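Local coordinates for Lin1889 protein (Listeria innocua Clip11262, PDB 3B57) that is of uncharacterised function but binds magnesium through an HD-type site, consistent with a metal-dependent phosphohydrolase of the HD superfamily, at residues 32-37 with 54-59; 94-99 with 114-119. All coordinates share one frame; numbering follows the deposited sequence.

Contact 1 of 2, residues 32-37 with 54-59; sequences RVWKLS and AALFHD
With CG1 of Val33 anti to its backbone N (chi1 179°) and CG of His58 set between its own N and carbonyl carbon (chi1 84°), the two side chains meet from opposite directions. Val33 CG1 lies over one face of the imidazole, toward the rim, in a CH-pi contact 4.2 Å from the His58 ring centroid and 21° off the normal; CG2 lies alongside NE2 and CE1. Asp59 CB sits over the centre of the opposite face, and ND1 makes a weak, bent bond to Ala55 O. NE2 is weakly hydrogen-bonded to Asp123; the His58 side chain lies about 3 Å from the bound magnesium ion, whose site it forms with His29, Asp59 and Asp123. The Trp34-Leu56 pair is apolar and side by side: Leu56 CD1 lies over one indole face, and CD2 is 3.5 Å from Trp34 CB. Between these pairs the small Ala55 lets Trp34 CA and Ala55 CA approach to 5.2 Å; its methyl CB lies 3.5 Å from Ser37 OG. The interface joins helix 27-44 to helix 48-57; helix 114-125 packs on Val33 and Ser37 through Ala122, helix 87-100 on His58 through Val100, and Lys11 of helix 3-15 on Trp34 and Leu56.

Contact 2 of 2, residues 94-99 with 114-119; sequences IRIIQS and IEEKIV
Apolar packing between helices 87-100 and 114-125 centres on Ile96, whose two branches, CG2 and CG1-CD1, meet three residues. Its CG2, anti to the backbone N, meets Val119 CB at 3.9 Å, the two side chains crossing at about a right angle. CG1 lies 3.7 Å from Glu116 CG, so the aliphatic part of the glutamate serves as an apolar surface, and CD1 reaches Glu115 CB at 3.8 Å. The short helical segments approach to 8.8 Å between axes and cross at -45°, with Ile96 and Glu116 closest in the backbone.

The electrostatic part is looser. Arg95 NH2 and Glu116 OE2 form a salt bridge at 3.6 Å, but the oxygen sits over one face of the guanidinium, well out of its plane, and the two flat groups are turned 50° apart. No N-H points at the oxygen, so the attraction is one of charge alone. The bend of the arginine chain at chi3 folds its head back to this position. Glu116 has a directional partner at its other oxygen, OE1, which accepts from Thr113 N; Glu115 OE2 likewise accepts from Asp47 N.

The one hydroxyl, Ser99 OG, donates to Ile96 O at 2.8 Å, on a lone pair in the carbonyl plane. Placed between the backbone N and the carbonyl carbon (chi1 56°), the oxygen bonds its own helix and still lies against Glu116 CB of the other.

No hydrogen bond spans the two segments: apolar contact joins the helices, while the carboxylate of Glu116, held by Thr113, adds a probably modest, weakly directional attraction at the exposed Arg95.

How the contacts relate
All six residues that touch in contact 1 are buried, and its centre lies about 7 Å from the centre of the chain; the centre of contact 2 lies about 11 Å from it, and that contact opens to an exposed edge. Both belong to the HD-domain helical bundle, and their helices touch: Ala54 CB of contact 1 packs 3.4 Å from Ile96 CG2 of contact 2, and Phe57 CB lies 3.6 Å from Ile97 CD1. Helix 27-44 meets helix 114-125 as well, where Ser37 O touches Ile118 CG2. The chemistry follows position. Contact 1 includes the metal-binding His58 and Asp59, while contact 2 pairs apolar packing with peripheral charges, the side chain of its Val119 about 8 Å from the magnesium ion.

Contact 1 of 2, residues 32-37 with 54-59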
ATOM      1  N   ARG A  32     -11.972  -2.310  14.198  1.00 37.64           N
ATOM      2  CA  ARG A  32     -12.592  -1.520  13.123  1.00 35.63           C
ATOM      3  C   ARG A  32     -13.873  -2.222  12.662  1.00 35.71           C
ATOM      4  O   ARG A  32     -14.915  -1.587  12.514  1.00 35.98           O
ATOM      5  CB  ARG A  32     -11.641  -1.359  11.921  1.00 33.71           C
ATOM      6  CG  ARG A  32     -11.018   0.037  11.757  1.00 29.91           C
ATOM      7  CD  ARG A  32     -10.071   0.100  10.560  1.00 27.30           C
ATOM      8  NE  ARG A  32      -8.669  -0.106  10.935  1.00 27.36           N
ATOM      9  CZ  ARG A  32      -7.900  -1.088  10.467  1.00 24.10           C
ATOM     10  NH1 ARG A  32      -8.392  -1.968   9.601  1.00 21.23           N
ATOM     11  NH2 ARG A  32      -6.632  -1.179  10.853  1.00 20.13           N
ATOM     12  N   VAL A  33     -13.792  -3.534  12.445  1.00 35.07           N
ATOM     13  CA  VAL A  33     -14.953  -4.304  12.007  1.00 33.85           C
ATOM     14  C   VAL A  33     -16.038  -4.240  13.074  1.00 33.29           C
ATOM     15  O   VAL A  33     -17.228  -4.341  12.778  1.00 33.36           O
ATOM     16  CB  VAL A  33     -14.587  -5.777  11.756  1.00 33.92           C
ATOM     17  CG1 VAL A  33     -15.823  -6.544  11.325  1.00 33.37           C
ATOM     18  CG2 VAL A  33     -13.513  -5.876  10.690  1.00 33.03           C
ATOM     19  N   TRP A  34     -15.598  -4.076  14.316  1.00 32.13           N
ATOM     20  CA  TRP A  34     -16.489  -3.962  15.459  1.00 31.56           C
ATOM     21  C   TRP A  34     -17.163  -2.589  15.381  1.00 31.75           C
ATOM     22  O   TRP A  34     -18.392  -2.495  15.347  1.00 31.27           O
ATOM     23  CB  TRP A  34     -15.677  -4.108  16.756  1.00 32.61           C
ATOM     24  CG  TRP A  34     -16.395  -3.749  18.001  1.00 32.54           C
ATOM     25  CD1 TRP A  34     -17.515  -4.340  18.504  1.00 33.04           C
ATOM     26  CD2 TRP A  34     -16.085  -2.664  18.876  1.00 35.17           C
ATOM     27  NE1 TRP A  34     -17.933  -3.682  19.638  1.00 32.86           N
ATOM     28  CE2 TRP A  34     -17.072  -2.647  19.889  1.00 34.83           C
ATOM     29  CE3 TRP A  34     -15.070  -1.697  18.903  1.00 37.10           C
ATOM     30  CZ2 TRP A  34     -17.076  -1.696  20.920  1.00 36.58           C
ATOM     31  CZ3 TRP A  34     -15.075  -0.748  19.933  1.00 38.85           C
ATOM     32  CH2 TRP A  34     -16.074  -0.757  20.924  1.00 37.12           C
ATOM     33  N   LYS A  35     -16.360  -1.528  15.333  1.00 31.81           N
ATOM     34  CA  LYS A  35     -16.903  -0.172  15.239  1.00 31.87           C
ATOM     35  C   LYS A  35     -17.793  -0.040  14.009  1.00 32.57           C
ATOM     36  O   LYS A  35     -18.859   0.578  14.059  1.00 32.58           O
ATOM     37  CB  LYS A  35     -15.786   0.864  15.120  1.00 31.42           C
ATOM     38  CG  LYS A  35     -15.012   1.125  16.385  1.00 34.34           C
ATOM     39  CD  LYS A  35     -14.233   2.410  16.230  1.00 36.97           C
ATOM     40  CE  LYS A  35     -13.631   2.878  17.543  1.00 38.84           C
ATOM     41  NZ  LYS A  35     -12.955   4.207  17.376  1.00 39.91           N
ATOM     42  N   LEU A  36     -17.337  -0.625  12.906  1.00 32.01           N
ATOM     43  CA  LEU A  36     -18.057  -0.569  11.647  1.00 32.86           C
ATOM     44  C   LEU A  36     -19.404  -1.265  11.723  1.00 33.57           C
ATOM     45  O   LEU A  36     -20.421  -0.729  11.281  1.00 34.27           O
ATOM     46  CB  LEU A  36     -17.210  -1.202  10.547  1.00 34.22           C
ATOM     47  CG  LEU A  36     -16.905  -0.377   9.295  1.00 33.72           C
ATOM     48  CD1 LEU A  36     -16.760   1.097   9.618  1.00 32.11           C
ATOM     49  CD2 LEU A  36     -15.616  -0.928   8.691  1.00 33.91           C
ATOM     50  N   SER A  37     -19.423  -2.469  12.279  1.00 33.36           N
ATOM     51  CA  SER A  37     -20.688  -3.172  12.376  1.00 33.00           C
ATOM     52  C   SER A  37     -21.599  -2.423  13.360  1.00 32.65           C
ATOM     53  O   SER A  37     -22.813  -2.377  13.173  1.00 32.46           O
ATOM     54  CB  SER A  37     -20.464  -4.608  12.827  1.00 32.33           C
ATOM     55  OG  SER A  37     -19.873  -4.615  14.094  1.00 33.80           O
ATOM     56  N   ALA A  54     -20.171 -11.274  17.501  1.00 33.16           N
ATOM     57  CA  ALA A  54     -19.782 -11.999  16.310  1.00 33.45           C
ATOM     58  C   ALA A  54     -18.684 -11.185  15.638  1.00 35.26           C
ATOM     59  O   ALA A  54     -17.713 -11.745  15.145  1.00 37.85           O
ATOM     60  CB  ALA A  54     -20.963 -12.182  15.382  1.00 32.81           C
ATOM     61  N   ALA A  55     -18.820  -9.859  15.645  1.00 36.14           N
ATOM     62  CA  ALA A  55     -17.818  -8.991  15.027  1.00 36.81           C
ATOM     63  C   ALA A  55     -16.459  -9.117  15.702  1.00 37.82           C
ATOM     64  O   ALA A  55     -15.432  -9.164  15.032  1.00 39.00           O
ATOM     65  CB  ALA A  55     -18.268  -7.548  15.078  1.00 36.43           C
ATOM     66  N   LEU A  56     -16.458  -9.148  17.028  1.00 38.29           N
ATOM     67  CA  LEU A  56     -15.218  -9.265  17.767  1.00 38.79           C
ATOM     68  C   LEU A  56     -14.572 -10.647  17.673  1.00 41.41           C
ATOM     69  O   LEU A  56     -13.355 -10.756  17.813  1.00 42.85           O
ATOM     70  CB  LEU A  56     -15.440  -8.899  19.228  1.00 35.29           C
ATOM     71  CG  LEU A  56     -15.668  -7.418  19.494  1.00 34.42           C
ATOM     72  CD1 LEU A  56     -15.699  -7.196  20.993  1.00 34.97           C
ATOM     73  CD2 LEU A  56     -14.551  -6.586  18.882  1.00 34.36           C
ATOM     74  N   PHE A  57     -15.366 -11.694  17.434  1.00 42.73           N
ATOM     75  CA  PHE A  57     -14.821 -13.050  17.327  1.00 45.31           C
ATOM     76  C   PHE A  57     -14.747 -13.547  15.887  1.00 48.60           C
ATOM     77  O   PHE A  57     -14.284 -14.657  15.648  1.00 50.12           O
ATOM     78  CB  PHE A  57     -15.657 -14.071  18.125  1.00 43.02           C
ATOM     79  CG  PHE A  57     -15.743 -13.793  19.602  1.00 40.85           C
ATOM     80  CD1 PHE A  57     -14.713 -13.151  20.268  1.00 38.84           C
ATOM     81  CD2 PHE A  57     -16.866 -14.186  20.330  1.00 40.82           C
ATOM     82  CE1 PHE A  57     -14.803 -12.901  21.643  1.00 39.82           C
ATOM     83  CE2 PHE A  57     -16.964 -13.938  21.707  1.00 40.19           C
ATOM     84  CZ  PHE A  57     -15.933 -13.294  22.363  1.00 39.50           C
ATOM     85  N   HIS A  58     -15.194 -12.740  14.929  1.00 51.75           N
ATOM     86  CA  HIS A  58     -15.197 -13.168  13.530  1.00 54.67           C
ATOM     87  C   HIS A  58     -13.835 -13.609  13.032  1.00 56.91           C
ATOM     88  O   HIS A  58     -13.731 -14.327  12.040  1.00 56.53           O
ATOM     89  CB  HIS A  58     -15.730 -12.050  12.622  1.00 56.30           C
ATOM     90  CG  HIS A  58     -14.705 -11.027  12.221  1.00 57.70           C
ATOM     91  ND1 HIS A  58     -14.099 -10.176  13.121  1.00 58.10           N
ATOM     92  CD2 HIS A  58     -14.211 -10.696  11.004  1.00 57.52           C
ATOM     93  CE1 HIS A  58     -13.278  -9.364  12.477  1.00 57.93           C
ATOM     94  NE2 HIS A  58     -13.328  -9.659  11.191  1.00 58.43           N
ATOM     95  N   ASP A  59     -12.797 -13.191  13.743  1.00 60.37           N
ATOM     96  CA  ASP A  59     -11.436 -13.505  13.344  1.00 64.22           C
ATOM     97  C   ASP A  59     -10.665 -14.221  14.436  1.00 65.34           C
ATOM     98  O   ASP A  59      -9.625 -13.745  14.884  1.00 65.77           O
ATOM     99  CB  ASP A  59     -10.710 -12.212  12.983  1.00 67.02           C
ATOM    100  CG  ASP A  59      -9.980 -12.308  11.672  1.00 69.38           C
ATOM    101  OD1 ASP A  59      -9.234 -13.301  11.486  1.00 70.77           O
ATOM    102  OD2 ASP A  59     -10.153 -11.385  10.838  1.00 69.97           O
TER

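Contact 2 of 2, residues 94-99 with 114-119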
ATOM      1  N   ILE A  94     -22.320 -17.796  16.531  1.00 50.92           N
ATOM      2  CA  ILE A  94     -21.450 -18.669  15.763  1.00 51.03           C
ATOM      3  C   ILE A  94     -21.891 -18.753  14.304  1.00 52.02           C
ATOM      4  O   ILE A  94     -21.056 -18.687  13.402  1.00 52.19           O
ATOM      5  CB  ILE A  94     -21.365 -20.071  16.395  1.00 49.27           C
ATOM      6  CG1 ILE A  94     -20.406 -20.008  17.580  1.00 47.66           C
ATOM      7  CG2 ILE A  94     -20.887 -21.092  15.378  1.00 46.20           C
ATOM      8  CD1 ILE A  94     -20.030 -21.339  18.105  1.00 49.93           C
ATOM      9  N   ARG A  95     -23.197 -18.884  14.071  1.00 53.65           N
ATOM     10  CA  ARG A  95     -23.728 -18.952  12.708  1.00 54.90           C
ATOM     11  C   ARG A  95     -23.259 -17.729  11.909  1.00 53.56           C
ATOM     12  O   ARG A  95     -22.936 -17.839  10.724  1.00 52.10           O
ATOM     13  CB  ARG A  95     -25.263 -18.997  12.736  1.00 58.00           C
ATOM     14  CG  ARG A  95     -25.853 -20.362  13.131  1.00 63.55           C
ATOM     15  CD  ARG A  95     -27.386 -20.313  13.308  1.00 67.48           C
ATOM     16  NE  ARG A  95     -28.061 -19.616  12.211  1.00 71.06           N
ATOM     17  CZ  ARG A  95     -28.015 -19.989  10.933  1.00 72.42           C
ATOM     18  NH1 ARG A  95     -27.325 -21.067  10.573  1.00 72.60           N
ATOM     19  NH2 ARG A  95     -28.650 -19.272  10.008  1.00 71.69           N
ATOM     20  N   ILE A  96     -23.223 -16.572  12.573  1.00 51.49           N
ATOM     21  CA  ILE A  96     -22.788 -15.324  11.952  1.00 48.93           C
ATOM     22  C   ILE A  96     -21.324 -15.413  11.549  1.00 49.63           C
ATOM     23  O   ILE A  96     -20.967 -15.155  10.397  1.00 50.32           O
ATOM     24  CB  ILE A  96     -22.952 -14.134  12.916  1.00 46.26           C
ATOM     25  CG1 ILE A  96     -24.432 -13.920  13.218  1.00 44.07           C
ATOM     26  CG2 ILE A  96     -22.327 -12.876  12.313  1.00 42.63           C
ATOM     27  CD1 ILE A  96     -24.699 -12.849  14.250  1.00 42.50           C
ATOM     28  N   ILE A  97     -20.476 -15.781  12.501  1.00 49.04           N
ATOM     29  CA  ILE A  97     -19.056 -15.892  12.231  1.00 49.30           C
ATOM     30  C   ILE A  97     -18.793 -16.763  11.006  1.00 52.58           C
ATOM     31  O   ILE A  97     -17.846 -16.522  10.257  1.00 53.56           O
ATOM     32  CB  ILE A  97     -18.314 -16.451  13.456  1.00 46.08           C
ATOM     33  CG1 ILE A  97     -18.491 -15.495  14.636  1.00 44.39           C
ATOM     34  CG2 ILE A  97     -16.846 -16.613  13.146  1.00 44.55           C
ATOM     35  CD1 ILE A  97     -17.736 -15.895  15.878  1.00 42.63           C
ATOM     36  N   GLN A  98     -19.646 -17.759  10.786  1.00 55.83           N
ATOM     37  CA  GLN A  98     -19.494 -18.655   9.641  1.00 59.00           C
ATOM     38  C   GLN A  98     -19.807 -17.988   8.303  1.00 60.49           C
ATOM     39  O   GLN A  98     -19.141 -18.250   7.305  1.00 61.38           O
ATOM     40  CB  GLN A  98     -20.387 -19.877   9.818  1.00 60.21           C
ATOM     41  CG  GLN A  98     -20.012 -20.727  11.009  1.00 63.83           C
ATOM     42  CD  GLN A  98     -21.010 -21.841  11.261  1.00 66.31           C
ATOM     43  OE1 GLN A  98     -20.817 -22.670  12.153  1.00 67.70           O
ATOM     44  NE2 GLN A  98     -22.088 -21.864  10.479  1.00 66.21           N
ATOM     45  N   SER A  99     -20.820 -17.129   8.280  1.00 62.09           N
ATOM     46  CA  SER A  99     -21.194 -16.448   7.048  1.00 63.18           C
ATOM     47  C   SER A  99     -20.213 -15.324   6.725  1.00 64.15           C
ATOM     48  O   SER A  99     -20.266 -14.727   5.651  1.00 64.53           O
ATOM     49  CB  SER A  99     -22.617 -15.891   7.164  1.00 63.64           C
ATOM     50  OG  SER A  99     -22.756 -15.039   8.290  1.00 65.11           O
ATOM     51  N   ILE A 114     -30.256 -10.238   9.131  1.00 45.30           N
ATOM     52  CA  ILE A 114     -29.591  -8.951   9.001  1.00 43.63           C
ATOM     53  C   ILE A 114     -28.297  -8.921   9.800  1.00 43.67           C
ATOM     54  O   ILE A 114     -27.309  -8.325   9.367  1.00 44.42           O
ATOM     55  CB  ILE A 114     -30.472  -7.776   9.450  1.00 43.47           C
ATOM     56  CG1 ILE A 114     -29.825  -6.468   8.978  1.00 44.96           C
ATOM     57  CG2 ILE A 114     -30.596  -7.751  10.963  1.00 39.82           C
ATOM     58  CD1 ILE A 114     -30.812  -5.390   8.591  1.00 47.55           C
ATOM     59  N   GLU A 115     -28.293  -9.562  10.966  1.00 42.31           N
ATOM     60  CA  GLU A 115     -27.081  -9.591  11.779  1.00 41.24           C
ATOM     61  C   GLU A 115     -25.942 -10.201  10.954  1.00 40.74           C
ATOM     62  O   GLU A 115     -24.826  -9.686  10.948  1.00 39.62           O
ATOM     63  CB  GLU A 115     -27.293 -10.406  13.061  1.00 41.43           C
ATOM     64  CG  GLU A 115     -28.199  -9.759  14.116  1.00 40.55           C
ATOM     65  CD  GLU A 115     -29.688 -10.058  13.924  1.00 41.38           C
ATOM     66  OE1 GLU A 115     -30.034 -10.989  13.149  1.00 39.24           O
ATOM     67  OE2 GLU A 115     -30.518  -9.363  14.568  1.00 39.84           O
ATOM     68  N   GLU A 116     -26.220 -11.293  10.251  1.00 40.75           N
ATOM     69  CA  GLU A 116     -25.186 -11.905   9.433  1.00 42.55           C
ATOM     70  C   GLU A 116     -24.785 -10.976   8.288  1.00 42.23           C
ATOM     71  O   GLU A 116     -23.647 -11.004   7.820  1.00 42.50           O
ATOM     72  CB  GLU A 116     -25.664 -13.244   8.881  1.00 43.62           C
ATOM     73  CG  GLU A 116     -26.076 -14.213   9.961  1.00 47.38           C
ATOM     74  CD  GLU A 116     -26.700 -15.474   9.397  1.00 50.55           C
ATOM     75  OE1 GLU A 116     -27.587 -15.363   8.518  1.00 51.27           O
ATOM     76  OE2 GLU A 116     -26.317 -16.579   9.842  1.00 53.70           O
ATOM     77  N   LYS A 117     -25.717 -10.148   7.836  1.00 42.28           N
ATOM     78  CA  LYS A 117     -25.416  -9.215   6.758  1.00 41.46           C
ATOM     79  C   LYS A 117     -24.540  -8.078   7.256  1.00 40.04           C
ATOM     80  O   LYS A 117     -23.523  -7.764   6.644  1.00 40.91           O
ATOM     81  CB  LYS A 117     -26.699  -8.650   6.170  1.00 41.72           C
ATOM     82  CG  LYS A 117     -27.436  -9.643   5.315  1.00 43.25           C
ATOM     83  CD  LYS A 117     -28.763  -9.070   4.886  1.00 44.85           C
ATOM     84  CE  LYS A 117     -29.352  -9.899   3.774  1.00 46.71           C
ATOM     85  NZ  LYS A 117     -28.447  -9.880   2.576  1.00 49.94           N
ATOM     86  N   ILE A 118     -24.933  -7.467   8.367  1.00 36.94           N
ATOM     87  CA  ILE A 118     -24.159  -6.377   8.932  1.00 35.21           C
ATOM     88  C   ILE A 118     -22.685  -6.756   9.107  1.00 35.73           C
ATOM     89  O   ILE A 118     -21.823  -6.152   8.477  1.00 35.90           O
ATOM     90  CB  ILE A 118     -24.702  -5.962  10.307  1.00 35.81           C
ATOM     91  CG1 ILE A 118     -26.221  -5.789  10.245  1.00 36.32           C
ATOM     92  CG2 ILE A 118     -24.021  -4.687  10.768  1.00 32.26           C
ATOM     93  CD1 ILE A 118     -26.684  -4.750   9.261  1.00 41.92           C
ATOM     94  N   VAL A 119     -22.399  -7.753   9.948  1.00 35.81           N
ATOM     95  CA  VAL A 119     -21.016  -8.167  10.216  1.00 35.49           C
ATOM     96  C   VAL A 119     -20.234  -8.443   8.959  1.00 37.05           C
ATOM     97  O   VAL A 119     -19.100  -7.976   8.792  1.00 37.34           O
ATOM     98  CB  VAL A 119     -20.943  -9.420  11.110  1.00 33.92           C
ATOM     99  CG1 VAL A 119     -19.513  -9.939  11.166  1.00 31.97           C
ATOM    100  CG2 VAL A 119     -21.404  -9.070  12.509  1.00 33.85           C
TER